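Putative alcohol dehydrogenase (PDB 4J6F) probably works as an alcohol dehydrogenase of the medium-chain dehydrogenase/reductase type, oxidising alcohols with a nicotinamide adenine dinucleotide as hydride acceptor. Local coordinates at residues N102-P107 with M154-D159; T112-H117 with V134-S139; F138-R143 with D150-G155; G195-E200 with Q330-D335. All coordinates share one frame; numbering follows the deposited sequence.

Contact 1: residues N102-P107 with M154-D159; sequences NTLTFP and MGHGRD
Two irregular loops of the GroES-like domain meet here: T103 and L104, in the loop leading to strand 113-121, face H156 and G157, in the loop between strands 152-153 and 165-169. Neither segment has the backbone pattern of a helix or strand, and the contact rests on side chains packed against an imidazole. CG anti to the backbone N and beside the carbonyl carbon (chi1 179°) brings the H156 ring to the other loop. T103 crosses it at about a right angle, placing OG1 3.6 Å from H156 CE1, in an oblique approach. The same hydroxyl oxygen lies 3.5 Å from G157 CA. L104 comes to another part of the ring, its CB 3.7 Å from H156 NE2, while its CD1 branch reaches the backbone, 3.6 Å from H156 O. Both polar ends are held by D152, on the strand just before the 154-159 loop: T103 OG1 and H156 ND1 each hydrogen-bond a different carboxylate oxygen, so one aspartate positions a residue from each loop. R108 adds a further tie by hydrogen-bonding H156 O through NE and forming a salt bridge to D159 OD1 through NH2. An Asx turn steadies the start of the 102-107 loop, where L104 N donates to N102 OD1 at 3.1 Å, coming from above the plane of that side-chain carbonyl.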
loop_
_atom_site.group_PDB
_atom_site.type_symbol
_atom_site.label_atom_id
_atom_site.label_comp_id
_atom_site.label_asym_id
_atom_site.label_seq_id
_atom_site.Cartn_x
_atom_site.Cartn_y
_atom_site.Cartn_z
ATOM N N ASN A 102 7.876 -10.482 22.336
ATOM C CA ASN A 102 8.914 -9.696 22.990
ATOM C C ASN A 102 10.121 -10.538 23.424
ATOM O O ASN A 102 10.111 -11.151 24.491
ATOM C CB ASN A 102 8.363 -8.864 24.147
ATOM C CG ASN A 102 9.393 -7.904 24.704
ATOM O OD1 ASN A 102 10.452 -7.698 24.101
ATOM N ND2 ASN A 102 9.096 -7.309 25.854
ATOM N N THR A 103 11.148 -10.535 22.572
ATOM C CA THR A 103 12.397 -11.261 22.794
ATOM C C THR A 103 13.494 -10.348 23.368
ATOM O O THR A 103 14.632 -10.776 23.605
ATOM C CB THR A 103 12.910 -11.881 21.480
ATOM O OG1 THR A 103 13.006 -10.856 20.488
ATOM C CG2 THR A 103 11.992 -12.992 20.993
ATOM N N LEU A 104 13.154 -9.083 23.570
ATOM C CA LEU A 104 14.037 -8.171 24.278
ATOM C C LEU A 104 14.077 -8.499 25.779
ATOM O O LEU A 104 13.049 -8.491 26.454
ATOM C CB LEU A 104 13.599 -6.724 24.049
ATOM C CG LEU A 104 14.511 -5.653 24.658
ATOM C CD1 LEU A 104 15.943 -5.783 24.156
ATOM C CD2 LEU A 104 13.985 -4.254 24.381
ATOM N N THR A 105 15.266 -8.811 26.285
ATOM C CA THR A 105 15.472 -8.994 27.724
ATOM C C THR A 105 16.641 -8.123 28.235
ATOM O O THR A 105 17.643 -7.939 27.540
ATOM C CB THR A 105 15.718 -10.477 28.095
ATOM O OG1 THR A 105 16.946 -10.923 27.510
ATOM C CG2 THR A 105 14.585 -11.370 27.620
ATOM N N PHE A 106 16.517 -7.596 29.450
ATOM C CA PHE A 106 17.538 -6.701 29.996
ATOM C C PHE A 106 18.456 -7.405 30.966
ATOM O O PHE A 106 17.996 -8.218 31.749
ATOM C CB PHE A 106 16.893 -5.479 30.636
ATOM C CG PHE A 106 16.008 -4.718 29.692
ATOM C CD1 PHE A 106 16.555 -4.025 28.612
ATOM C CD2 PHE A 106 14.625 -4.715 29.861
ATOM C CE1 PHE A 106 15.740 -3.325 27.728
ATOM C CE2 PHE A 106 13.804 -4.019 28.979
ATOM C CZ PHE A 106 14.363 -3.319 27.912
ATOM N N PRO A 107 19.770 -7.109 30.912
ATOM C CA PRO A 107 20.448 -6.160 30.018
ATOM C C PRO A 107 20.639 -6.704 28.605
ATOM O O PRO A 107 20.707 -7.907 28.424
ATOM C CB PRO A 107 21.809 -5.968 30.690
ATOM C CG PRO A 107 22.060 -7.265 31.355
ATOM C CD PRO A 107 20.724 -7.768 31.823
HETATM N N MSE A 154 19.822 -9.327 15.716
HETATM C CA MSE A 154 20.895 -9.255 16.703
HETATM C C MSE A 154 21.045 -7.841 17.170
HETATM O O MSE A 154 21.189 -6.926 16.367
HETATM C CB MSE A 154 22.167 -9.766 16.051
HETATM C CG MSE A 154 21.735 -10.962 15.230
HETATM SE SE MSE A 154 23.076 -12.381 15.272
HETATM C CE MSE A 154 22.744 -13.081 13.466
ATOM N N GLY A 155 21.030 -7.669 18.484
ATOM C CA GLY A 155 20.955 -6.361 19.096
ATOM C C GLY A 155 19.552 -6.126 19.648
ATOM O O GLY A 155 19.331 -5.183 20.417
ATOM N N HIS A 156 18.597 -6.957 19.242
ATOM C CA HIS A 156 17.275 -6.948 19.854
ATOM C C HIS A 156 16.884 -8.273 20.508
ATOM O O HIS A 156 16.658 -8.328 21.700
ATOM C CB HIS A 156 16.199 -6.520 18.858
ATOM C CG HIS A 156 14.818 -6.522 19.432
ATOM N ND1 HIS A 156 13.981 -7.608 19.347
ATOM C CD2 HIS A 156 14.139 -5.579 20.121
ATOM C CE1 HIS A 156 12.843 -7.335 19.949
ATOM N NE2 HIS A 156 12.914 -6.109 20.428
ATOM N N GLY A 157 16.829 -9.347 19.733
ATOM C CA GLY A 157 16.469 -10.657 20.284
ATOM C C GLY A 157 17.602 -11.422 20.946
ATOM O O GLY A 157 17.385 -12.478 21.531
ATOM N N ARG A 158 18.804 -10.855 20.890
ATOM C CA ARG A 158 20.054 -11.552 21.163
ATOM C C ARG A 158 21.122 -10.454 21.193
ATOM O O ARG A 158 20.965 -9.422 20.538
ATOM C CB ARG A 158 20.294 -12.482 19.983
ATOM C CG ARG A 158 21.311 -13.569 20.136
ATOM C CD ARG A 158 21.714 -13.990 18.731
ATOM N NE ARG A 158 21.971 -15.427 18.573
ATOM C CZ ARG A 158 23.057 -16.064 19.013
ATOM N NH1 ARG A 158 23.179 -17.354 18.787
ATOM N NH2 ARG A 158 24.025 -15.436 19.677
ATOM N N ASP A 159 22.203 -10.651 21.941
ATOM C CA ASP A 159 23.220 -9.604 22.078
ATOM C C ASP A 159 23.933 -9.237 20.776
ATOM O O ASP A 159 24.242 -10.107 19.986
ATOM C CB ASP A 159 24.217 -9.982 23.155
ATOM C CG ASP A 159 23.669 -9.760 24.556
ATOM O OD1 ASP A 159 22.836 -8.837 24.758
ATOM O OD2 ASP A 159 24.084 -10.509 25.465
#

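Contact 2: residues T112-H117 with V134-S139; sequences TDTVGH and VMVDFS
V134 O draws two groups of the facing strand: G116 N donates to it at 3.0 Å with an N-H...O angle of 163°, and V115 CA makes a CA-H...O contact at 3.3 Å. The return bond, V134 N to G116 O, measures 2.8 Å and makes G116 and V134 an antiparallel hydrogen-bonded pair. V115 and M135 form the adjoining non-hydrogen-bonded pair, and V115 CG2 packs loosely on M135 CG. Further along, V136 N donates to T114 O at 2.9 Å, and the CG2 branch of V136 lies 3.9 Å from T114 CB. These bonds join strands 113-121 and 133-140, a beta hairpin of the mixed sheet in the GroES-like domain; their short axes run 153° apart. Past the last paired residues, contact passes to side chains. T112 and F138 lie side by side and point the same way, with T112 CG2 3.3 Å from F138 CD2 in an oblique approach to the ring. F138 CG sits between its backbone N and carbonyl carbon (chi1 79°), which keeps the ring beside T112. Next to it D137 forms an Asx turn: its OD1 accepts from S139 N at 2.9 Å and also from S139 OG, on the syn lone pair.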
loop_
_atom_site.group_PDB
_atom_site.type_symbol
_atom_site.label_atom_id
_atom_site.label_comp_id
_atom_site.label_asym_id
_atom_site.label_seq_id
_atom_site.Cartn_x
_atom_site.Cartn_y
_atom_site.Cartn_z
ATOM N N THR A 112 23.757 -3.458 15.519
ATOM C CA THR A 112 23.367 -4.309 14.409
ATOM C C THR A 112 24.434 -4.521 13.352
ATOM O O THR A 112 24.595 -5.617 12.846
ATOM C CB THR A 112 22.118 -3.746 13.714
ATOM O OG1 THR A 112 22.276 -2.345 13.521
ATOM C CG2 THR A 112 20.910 -3.961 14.557
ATOM N N ASP A 113 25.155 -3.465 13.018
ATOM C CA ASP A 113 26.124 -3.489 11.915
ATOM C C ASP A 113 27.526 -3.874 12.347
ATOM O O ASP A 113 28.448 -3.065 12.295
ATOM C CB ASP A 113 26.148 -2.139 11.217
ATOM C CG ASP A 113 24.799 -1.759 10.662
ATOM O OD1 ASP A 113 23.974 -2.676 10.465
ATOM O OD2 ASP A 113 24.558 -0.550 10.438
ATOM N N THR A 114 27.682 -5.127 12.750
ATOM C CA THR A 114 28.913 -5.596 13.373
ATOM C C THR A 114 29.903 -6.172 12.358
ATOM O O THR A 114 29.541 -6.982 11.492
ATOM C CB THR A 114 28.596 -6.645 14.450
ATOM O OG1 THR A 114 27.603 -6.117 15.334
ATOM C CG2 THR A 114 29.819 -6.992 15.252
ATOM N N VAL A 115 31.153 -5.737 12.469
ATOM C CA VAL A 115 32.246 -6.375 11.752
ATOM C C VAL A 115 33.249 -6.885 12.796
ATOM O O VAL A 115 33.473 -6.223 13.815
ATOM C CB VAL A 115 32.931 -5.400 10.759
ATOM C CG1 VAL A 115 34.167 -6.038 10.133
ATOM C CG2 VAL A 115 31.967 -4.968 9.667
ATOM N N GLY A 116 33.844 -8.053 12.551
ATOM C CA GLY A 116 34.893 -8.572 13.436
ATOM C C GLY A 116 35.689 -9.747 12.894
ATOM O O GLY A 116 35.580 -10.105 11.721
ATOM N N HIS A 117 36.484 -10.356 13.775
ATOM C CA HIS A 117 37.352 -11.494 13.441
ATOM C C HIS A 117 36.952 -12.726 14.260
ATOM O O HIS A 117 36.843 -12.658 15.485
ATOM C CB HIS A 117 38.817 -11.110 13.662
ATOM C CG HIS A 117 39.271 -10.003 12.763
ATOM N ND1 HIS A 117 40.091 -10.213 11.673
ATOM C CD2 HIS A 117 38.967 -8.680 12.754
ATOM C CE1 HIS A 117 40.296 -9.064 11.049
ATOM N NE2 HIS A 117 39.619 -8.119 11.681
ATOM N N VAL A 134 34.839 -10.995 9.191
ATOM C CA VAL A 134 33.438 -11.145 8.822
ATOM C C VAL A 134 32.564 -9.912 9.043
ATOM O O VAL A 134 32.735 -9.151 10.003
ATOM C CB VAL A 134 32.774 -12.360 9.499
ATOM C CG1 VAL A 134 33.448 -13.645 9.046
ATOM C CG2 VAL A 134 32.780 -12.224 11.017
HETATM N N MSE A 135 31.631 -9.736 8.117
HETATM C CA MSE A 135 30.531 -8.815 8.271
HETATM C C MSE A 135 29.356 -9.629 8.718
HETATM O O MSE A 135 28.976 -10.588 8.046
HETATM C CB MSE A 135 30.250 -8.244 6.901
HETATM C CG MSE A 135 29.282 -7.077 6.991
HETATM SE SE MSE A 135 28.711 -6.688 5.154
HETATM C CE MSE A 135 26.774 -6.580 5.480
ATOM N N VAL A 136 28.790 -9.266 9.867
ATOM C CA VAL A 136 27.627 -9.948 10.428
ATOM C C VAL A 136 26.334 -9.574 9.702
ATOM O O VAL A 136 26.044 -8.389 9.508
ATOM C CB VAL A 136 27.460 -9.585 11.910
ATOM C CG1 VAL A 136 26.123 -10.073 12.445
ATOM C CG2 VAL A 136 28.602 -10.162 12.725
ATOM N N ASP A 137 25.555 -10.577 9.308
ATOM C CA ASP A 137 24.176 -10.337 8.900
ATOM C C ASP A 137 23.349 -10.326 10.180
ATOM O O ASP A 137 23.200 -11.351 10.835
ATOM C CB ASP A 137 23.687 -11.433 7.956
ATOM C CG ASP A 137 22.191 -11.351 7.678
ATOM O OD1 ASP A 137 21.506 -10.440 8.203
ATOM O OD2 ASP A 137 21.697 -12.210 6.923
ATOM N N PHE A 138 22.814 -9.169 10.539
ATOM C CA PHE A 138 22.125 -9.021 11.817
ATOM C C PHE A 138 20.788 -9.788 11.912
ATOM O O PHE A 138 20.219 -9.899 13.001
ATOM C CB PHE A 138 21.971 -7.523 12.189
ATOM C CG PHE A 138 20.846 -6.805 11.474
ATOM C CD1 PHE A 138 20.710 -6.862 10.081
ATOM C CD2 PHE A 138 19.926 -6.049 12.193
ATOM C CE1 PHE A 138 19.682 -6.188 9.430
ATOM C CE2 PHE A 138 18.888 -5.367 11.545
ATOM C CZ PHE A 138 18.772 -5.431 10.159
ATOM N N SER A 139 20.301 -10.324 10.789
ATOM C CA SER A 139 18.952 -10.913 10.731
ATOM C C SER A 139 18.803 -12.209 11.495
ATOM O O SER A 139 19.660 -13.083 11.398
ATOM C CB SER A 139 18.546 -11.187 9.299
ATOM O OG SER A 139 18.673 -10.026 8.518
#

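Contact 3: residues F138-R143 with D150-G155; sequences FSIYNR and DIDYMG
F138 lays the CD2-CE2 side of its ring against Y153, with CD2 3.4 Å from Y153 CB and the two ring planes inclined at 46°. Both belong to a beta hairpin in which strand 133-140 turns back into the short strand 152-153. Its hydrogen-bonded pair is I140 with D152: I140 N donates to D152 O at 2.9 Å, and D152 N to I140 O at 2.8 Å. The I140 side chain crosses the partner strand, bringing CD1 3.8 Å from D152 CB and 3.6 Å from Y153 C. The phenol end of Y153 leads away from the hairpin, its OH hydrogen-bonded to T76. Just before this strand, I151 turns outward and packs on Q322 of the second subunit. Toward the turn, bonds from side chains take over. N142 ND2 donates to the backbone oxygen of the facing segment, D150 O, at 3.0 Å. Beyond it R143, whose chain bends at chi3 (63°), returns to D150 in a salt bridge; its NE has a second acidic partner, D145. A leucine in place of R143 would probably leave the carboxylates of D150 and D145 without this shared cationic mate and weaken the closure of the turn. R143 NH2 meets D150 OD2 at 2.9 Å, the oxygen lying in the guanidinium plane and the N-H...O angle being 146°.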
loop_
_atom_site.group_PDB
_atom_site.type_symbol
_atom_site.label_atom_id
_atom_site.label_comp_id
_atom_site.label_asym_id
_atom_site.label_seq_id
_atom_site.Cartn_x
_atom_site.Cartn_y
_atom_site.Cartn_z
ATOM N N PHE A 138 22.814 -9.169 10.539
ATOM C CA PHE A 138 22.125 -9.021 11.817
ATOM C C PHE A 138 20.788 -9.788 11.912
ATOM O O PHE A 138 20.219 -9.899 13.001
ATOM C CB PHE A 138 21.971 -7.523 12.189
ATOM C CG PHE A 138 20.846 -6.805 11.474
ATOM C CD1 PHE A 138 20.710 -6.862 10.081
ATOM C CD2 PHE A 138 19.926 -6.049 12.193
ATOM C CE1 PHE A 138 19.682 -6.188 9.430
ATOM C CE2 PHE A 138 18.888 -5.367 11.545
ATOM C CZ PHE A 138 18.772 -5.431 10.159
ATOM N N SER A 139 20.301 -10.324 10.789
ATOM C CA SER A 139 18.952 -10.913 10.731
ATOM C C SER A 139 18.803 -12.209 11.495
ATOM O O SER A 139 19.660 -13.083 11.398
ATOM C CB SER A 139 18.546 -11.187 9.299
ATOM O OG SER A 139 18.673 -10.026 8.518
ATOM N N ILE A 140 17.721 -12.323 12.264
ATOM C CA ILE A 140 17.254 -13.625 12.754
ATOM C C ILE A 140 15.991 -13.897 11.955
ATOM O O ILE A 140 14.999 -13.215 12.128
ATOM C CB ILE A 140 16.939 -13.621 14.259
ATOM C CG1 ILE A 140 18.126 -13.086 15.046
ATOM C CG2 ILE A 140 16.567 -15.014 14.737
ATOM C CD1 ILE A 140 17.742 -12.591 16.427
ATOM N N TYR A 141 16.026 -14.863 11.054
ATOM C CA TYR A 141 14.905 -15.030 10.144
ATOM C C TYR A 141 13.776 -15.780 10.794
ATOM O O TYR A 141 12.614 -15.466 10.556
ATOM C CB TYR A 141 15.346 -15.734 8.865
ATOM C CG TYR A 141 16.279 -14.889 8.056
ATOM C CD1 TYR A 141 15.788 -13.917 7.190
ATOM C CD2 TYR A 141 17.658 -15.022 8.191
ATOM C CE1 TYR A 141 16.649 -13.123 6.453
ATOM C CE2 TYR A 141 18.525 -14.229 7.461
ATOM C CZ TYR A 141 18.014 -13.285 6.595
ATOM O OH TYR A 141 18.872 -12.501 5.868
ATOM N N ASN A 142 14.106 -16.845 11.496
ATOM C CA ASN A 142 13.126 -17.603 12.232
ATOM C C ASN A 142 12.240 -18.428 11.322
ATOM O O ASN A 142 11.281 -19.033 11.772
ATOM C CB ASN A 142 12.300 -16.681 13.104
ATOM C CG ASN A 142 12.999 -16.335 14.383
ATOM O OD1 ASN A 142 13.606 -17.186 15.012
ATOM N ND2 ASN A 142 12.924 -15.082 14.770
ATOM N N ARG A 143 12.582 -18.463 10.042
ATOM C CA ARG A 143 11.884 -19.322 9.091
ATOM C C ARG A 143 12.886 -19.906 8.114
ATOM O O ARG A 143 13.997 -19.394 7.986
ATOM C CB ARG A 143 10.821 -18.547 8.326
ATOM C CG ARG A 143 9.825 -17.824 9.199
ATOM C CD ARG A 143 8.739 -17.216 8.343
ATOM N NE ARG A 143 8.010 -18.268 7.653
ATOM C CZ ARG A 143 7.044 -18.986 8.211
ATOM N NH1 ARG A 143 6.447 -19.937 7.516
ATOM N NH2 ARG A 143 6.671 -18.755 9.464
ATOM N N ASP A 150 8.282 -13.450 10.735
ATOM C CA ASP A 150 8.718 -13.781 12.101
ATOM C C ASP A 150 10.108 -13.256 12.428
ATOM O O ASP A 150 10.698 -13.668 13.424
ATOM C CB ASP A 150 8.689 -15.297 12.343
ATOM C CG ASP A 150 7.290 -15.897 12.224
ATOM O OD1 ASP A 150 6.305 -15.242 12.634
ATOM O OD2 ASP A 150 7.174 -17.043 11.726
ATOM N N ILE A 151 10.623 -12.351 11.600
ATOM C CA ILE A 151 11.982 -11.858 11.757
ATOM C C ILE A 151 12.247 -11.231 13.121
ATOM O O ILE A 151 11.331 -10.735 13.786
ATOM C CB ILE A 151 12.354 -10.812 10.697
ATOM C CG1 ILE A 151 11.293 -9.714 10.644
ATOM C CG2 ILE A 151 12.571 -11.477 9.347
ATOM C CD1 ILE A 151 11.701 -8.511 9.828
ATOM N N ASP A 152 13.520 -11.280 13.513
ATOM C CA ASP A 152 14.054 -10.597 14.673
ATOM C C ASP A 152 15.452 -10.125 14.250
ATOM O O ASP A 152 15.840 -10.310 13.081
ATOM C CB ASP A 152 14.124 -11.581 15.835
ATOM C CG ASP A 152 14.077 -10.901 17.200
ATOM O OD1 ASP A 152 14.373 -9.681 17.294
ATOM O OD2 ASP A 152 13.756 -11.615 18.182
ATOM N N TYR A 153 16.209 -9.507 15.159
ATOM C CA TYR A 153 17.607 -9.162 14.841
ATOM C C TYR A 153 18.546 -9.138 16.021
ATOM O O TYR A 153 18.136 -8.935 17.162
ATOM C CB TYR A 153 17.718 -7.834 14.084
ATOM C CG TYR A 153 17.435 -6.589 14.888
ATOM C CD1 TYR A 153 18.414 -6.006 15.685
ATOM C CD2 TYR A 153 16.187 -5.966 14.833
ATOM C CE1 TYR A 153 18.154 -4.844 16.418
ATOM C CE2 TYR A 153 15.916 -4.810 15.565
ATOM C CZ TYR A 153 16.901 -4.248 16.350
ATOM O OH TYR A 153 16.640 -3.095 17.055
HETATM N N MSE A 154 19.822 -9.327 15.716
HETATM C CA MSE A 154 20.895 -9.255 16.703
HETATM C C MSE A 154 21.045 -7.841 17.170
HETATM O O MSE A 154 21.189 -6.926 16.367
HETATM C CB MSE A 154 22.167 -9.766 16.051
HETATM C CG MSE A 154 21.735 -10.962 15.230
HETATM SE SE MSE A 154 23.076 -12.381 15.272
HETATM C CE MSE A 154 22.744 -13.081 13.466
ATOM N N GLY A 155 21.030 -7.669 18.484
ATOM C CA GLY A 155 20.955 -6.361 19.096
ATOM C C GLY A 155 19.552 -6.126 19.648
ATOM O O GLY A 155 19.331 -5.183 20.417
#

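Contact 4: residues G195-E200 with Q330-D335; sequences GERMLE and QGSRAD
The backbones come closest where R197, on helix 189-201, passes G331 with their CA atoms 5.1 Å apart, just ahead of helix 333-344. The aliphatic part of R197 covers this passage, its CG 3.4 Å from G331 CA; a CB on G331 would itself lie only 3.6 Å from that CG, so a side chain there would have little room. The arginine chain then bends at chi2 (-35°) and chi3, which carries its guanidinium round to D335. NE donates to D335 OD2 at 3.1 Å within a salt bridge, on the syn side of the oxygen, with the guanidinium and carboxylate planes turned 81° apart. This bridge ties the side of helix 189-201 to the N-terminus of helix 333-344. S332 N takes the anti side of the same OD2 at 2.9 Å, so two firm donors grip that atom. This second bond belongs to a capping box: S332 is the N-cap of helix 333-344, and its OG accepts from D335 N at 3.2 Å with an N-H...O angle of 165°. The helix start would tend to favour the negative charge of D335. Replacing R197 with an alanine would probably leave OD2 without its cationic mate and uncover the backbone at G331. The other carboxylate oxygen lies in more acidic surroundings, D335 OD1 being 4.4 Å from E200 OE1 and 4.6 Å from E196 OE1. R338 offsets this crowding through NH2, which forms salt bridges to D335 OD1 and E196 OE1, while E200 OE2 pairs with R230.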
loop_
_atom_site.group_PDB
_atom_site.type_symbol
_atom_site.label_atom_id
_atom_site.label_comp_id
_atom_site.label_asym_id
_atom_site.label_seq_id
_atom_site.Cartn_x
_atom_site.Cartn_y
_atom_site.Cartn_z
ATOM N N GLY A 195 16.975 -0.568 3.048
ATOM C CA GLY A 195 16.926 0.070 1.732
ATOM C C GLY A 195 16.579 -0.869 0.586
ATOM O O GLY A 195 15.611 -0.623 -0.130
ATOM N N GLU A 196 17.346 -1.945 0.408
ATOM C CA GLU A 196 17.075 -2.907 -0.676
ATOM C C GLU A 196 15.647 -3.429 -0.689
ATOM O O GLU A 196 15.020 -3.437 -1.753
ATOM C CB GLU A 196 18.019 -4.108 -0.639
ATOM C CG GLU A 196 19.064 -4.125 -1.735
ATOM C CD GLU A 196 18.481 -4.012 -3.135
ATOM O OE1 GLU A 196 17.801 -4.954 -3.597
ATOM O OE2 GLU A 196 18.732 -2.982 -3.785
ATOM N N ARG A 197 15.146 -3.864 0.480
ATOM C CA ARG A 197 13.817 -4.477 0.595
ATOM C C ARG A 197 12.791 -3.480 0.114
ATOM O O ARG A 197 11.907 -3.814 -0.669
ATOM C CB ARG A 197 13.500 -4.851 2.037
ATOM C CG ARG A 197 12.806 -6.198 2.255
ATOM C CD ARG A 197 11.813 -6.601 1.174
ATOM N NE ARG A 197 11.883 -8.030 0.865
ATOM C CZ ARG A 197 10.933 -8.921 1.143
ATOM N NH1 ARG A 197 9.809 -8.549 1.732
ATOM N NH2 ARG A 197 11.107 -10.193 0.824
HETATM N N MSE A 198 12.941 -2.239 0.570
HETATM C CA MSE A 198 12.030 -1.150 0.215
HETATM C C MSE A 198 11.979 -1.043 -1.279
HETATM O O MSE A 198 10.894 -1.010 -1.853
HETATM C CB MSE A 198 12.487 0.165 0.835
HETATM C CG MSE A 198 12.095 0.284 2.305
HETATM SE SE MSE A 198 12.817 1.976 3.041
HETATM C CE MSE A 198 11.702 3.288 2.089
ATOM N N LEU A 199 13.146 -1.026 -1.921
ATOM C CA LEU A 199 13.222 -0.886 -3.375
ATOM C C LEU A 199 12.671 -2.104 -4.110
ATOM O O LEU A 199 12.192 -1.991 -5.239
ATOM C CB LEU A 199 14.652 -0.577 -3.832
ATOM C CG LEU A 199 15.177 0.788 -3.371
ATOM C CD1 LEU A 199 16.567 1.060 -3.916
ATOM C CD2 LEU A 199 14.228 1.923 -3.738
ATOM N N GLU A 200 12.731 -3.258 -3.452
ATOM C CA GLU A 200 12.217 -4.500 -4.002
ATOM C C GLU A 200 10.679 -4.564 -3.868
ATOM O O GLU A 200 9.970 -5.033 -4.776
ATOM C CB GLU A 200 12.908 -5.680 -3.304
ATOM C CG GLU A 200 12.788 -7.023 -4.017
ATOM C CD GLU A 200 13.764 -7.200 -5.171
ATOM O OE1 GLU A 200 13.989 -8.370 -5.545
ATOM O OE2 GLU A 200 14.301 -6.196 -5.707
ATOM N N GLN A 330 13.706 -4.593 7.411
ATOM C CA GLN A 330 14.831 -5.476 7.161
ATOM C C GLN A 330 14.783 -6.050 5.765
ATOM O O GLN A 330 14.472 -5.339 4.834
ATOM C CB GLN A 330 14.890 -6.566 8.220
ATOM C CG GLN A 330 14.957 -6.009 9.627
ATOM C CD GLN A 330 15.108 -7.071 10.686
ATOM O OE1 GLN A 330 14.893 -6.821 11.858
ATOM N NE2 GLN A 330 15.484 -8.257 10.278
ATOM N N GLY A 331 15.050 -7.337 5.605
ATOM C CA GLY A 331 15.029 -7.881 4.255
ATOM C C GLY A 331 15.223 -9.375 4.222
ATOM O O GLY A 331 15.397 -10.006 5.252
ATOM N N SER A 332 15.188 -9.948 3.031
ATOM C CA SER A 332 15.291 -11.390 2.895
ATOM C C SER A 332 16.743 -11.808 2.674
ATOM O O SER A 332 17.596 -10.981 2.360
ATOM C CB SER A 332 14.450 -11.838 1.715
ATOM O OG SER A 332 15.128 -11.517 0.517
ATOM N N ARG A 333 17.013 -13.101 2.822
ATOM C CA ARG A 333 18.333 -13.653 2.508
ATOM C C ARG A 333 18.835 -13.265 1.121
ATOM O O ARG A 333 20.006 -12.939 0.963
ATOM C CB ARG A 333 18.339 -15.172 2.651
ATOM C CG ARG A 333 18.128 -15.645 4.071
ATOM C CD ARG A 333 18.155 -17.158 4.125
ATOM N NE ARG A 333 16.945 -17.628 4.775
ATOM C CZ ARG A 333 16.897 -18.102 6.008
ATOM N NH1 ARG A 333 15.738 -18.488 6.514
ATOM N NH2 ARG A 333 18.009 -18.208 6.718
ATOM N N ALA A 334 17.955 -13.298 0.123
ATOM C CA ALA A 334 18.357 -12.964 -1.246
ATOM C C ALA A 334 18.751 -11.509 -1.303
ATOM O O ALA A 334 19.729 -11.159 -1.960
ATOM C CB ALA A 334 17.243 -13.254 -2.240
ATOM N N ASP A 335 17.994 -10.670 -0.598
ATOM C CA ASP A 335 18.310 -9.256 -0.499
ATOM C C ASP A 335 19.709 -9.086 0.083
ATOM O O ASP A 335 20.515 -8.333 -0.458
ATOM C CB ASP A 335 17.253 -8.512 0.321
ATOM C CG ASP A 335 15.868 -8.569 -0.323
ATOM O OD1 ASP A 335 15.793 -8.537 -1.569
ATOM O OD2 ASP A 335 14.850 -8.660 0.402
#

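Contacts 1, 2 and 3 lie in the GroES-like part of the chain. In sequence, contacts 2 and 3 fall between the two segments of contact 1, contact 3 overlapping the second at M154 and G155; contact 4 follows in series. Strand 133-140 is common to contacts 2 and 3, whose centres are about 13 Å apart; those of contacts 1 and 3 are about 11 Å apart. Contact 4, centred about 23 Å from contact 1, touches contact 2 through Q330 on F138, and contact 3 through both Q330 and R333, the latter in a cation-pi pair with Y141. The GroES-like domain, the catalytic domain in medium-chain dehydrogenases, is thus joined directly to the segment entering helix 333-344.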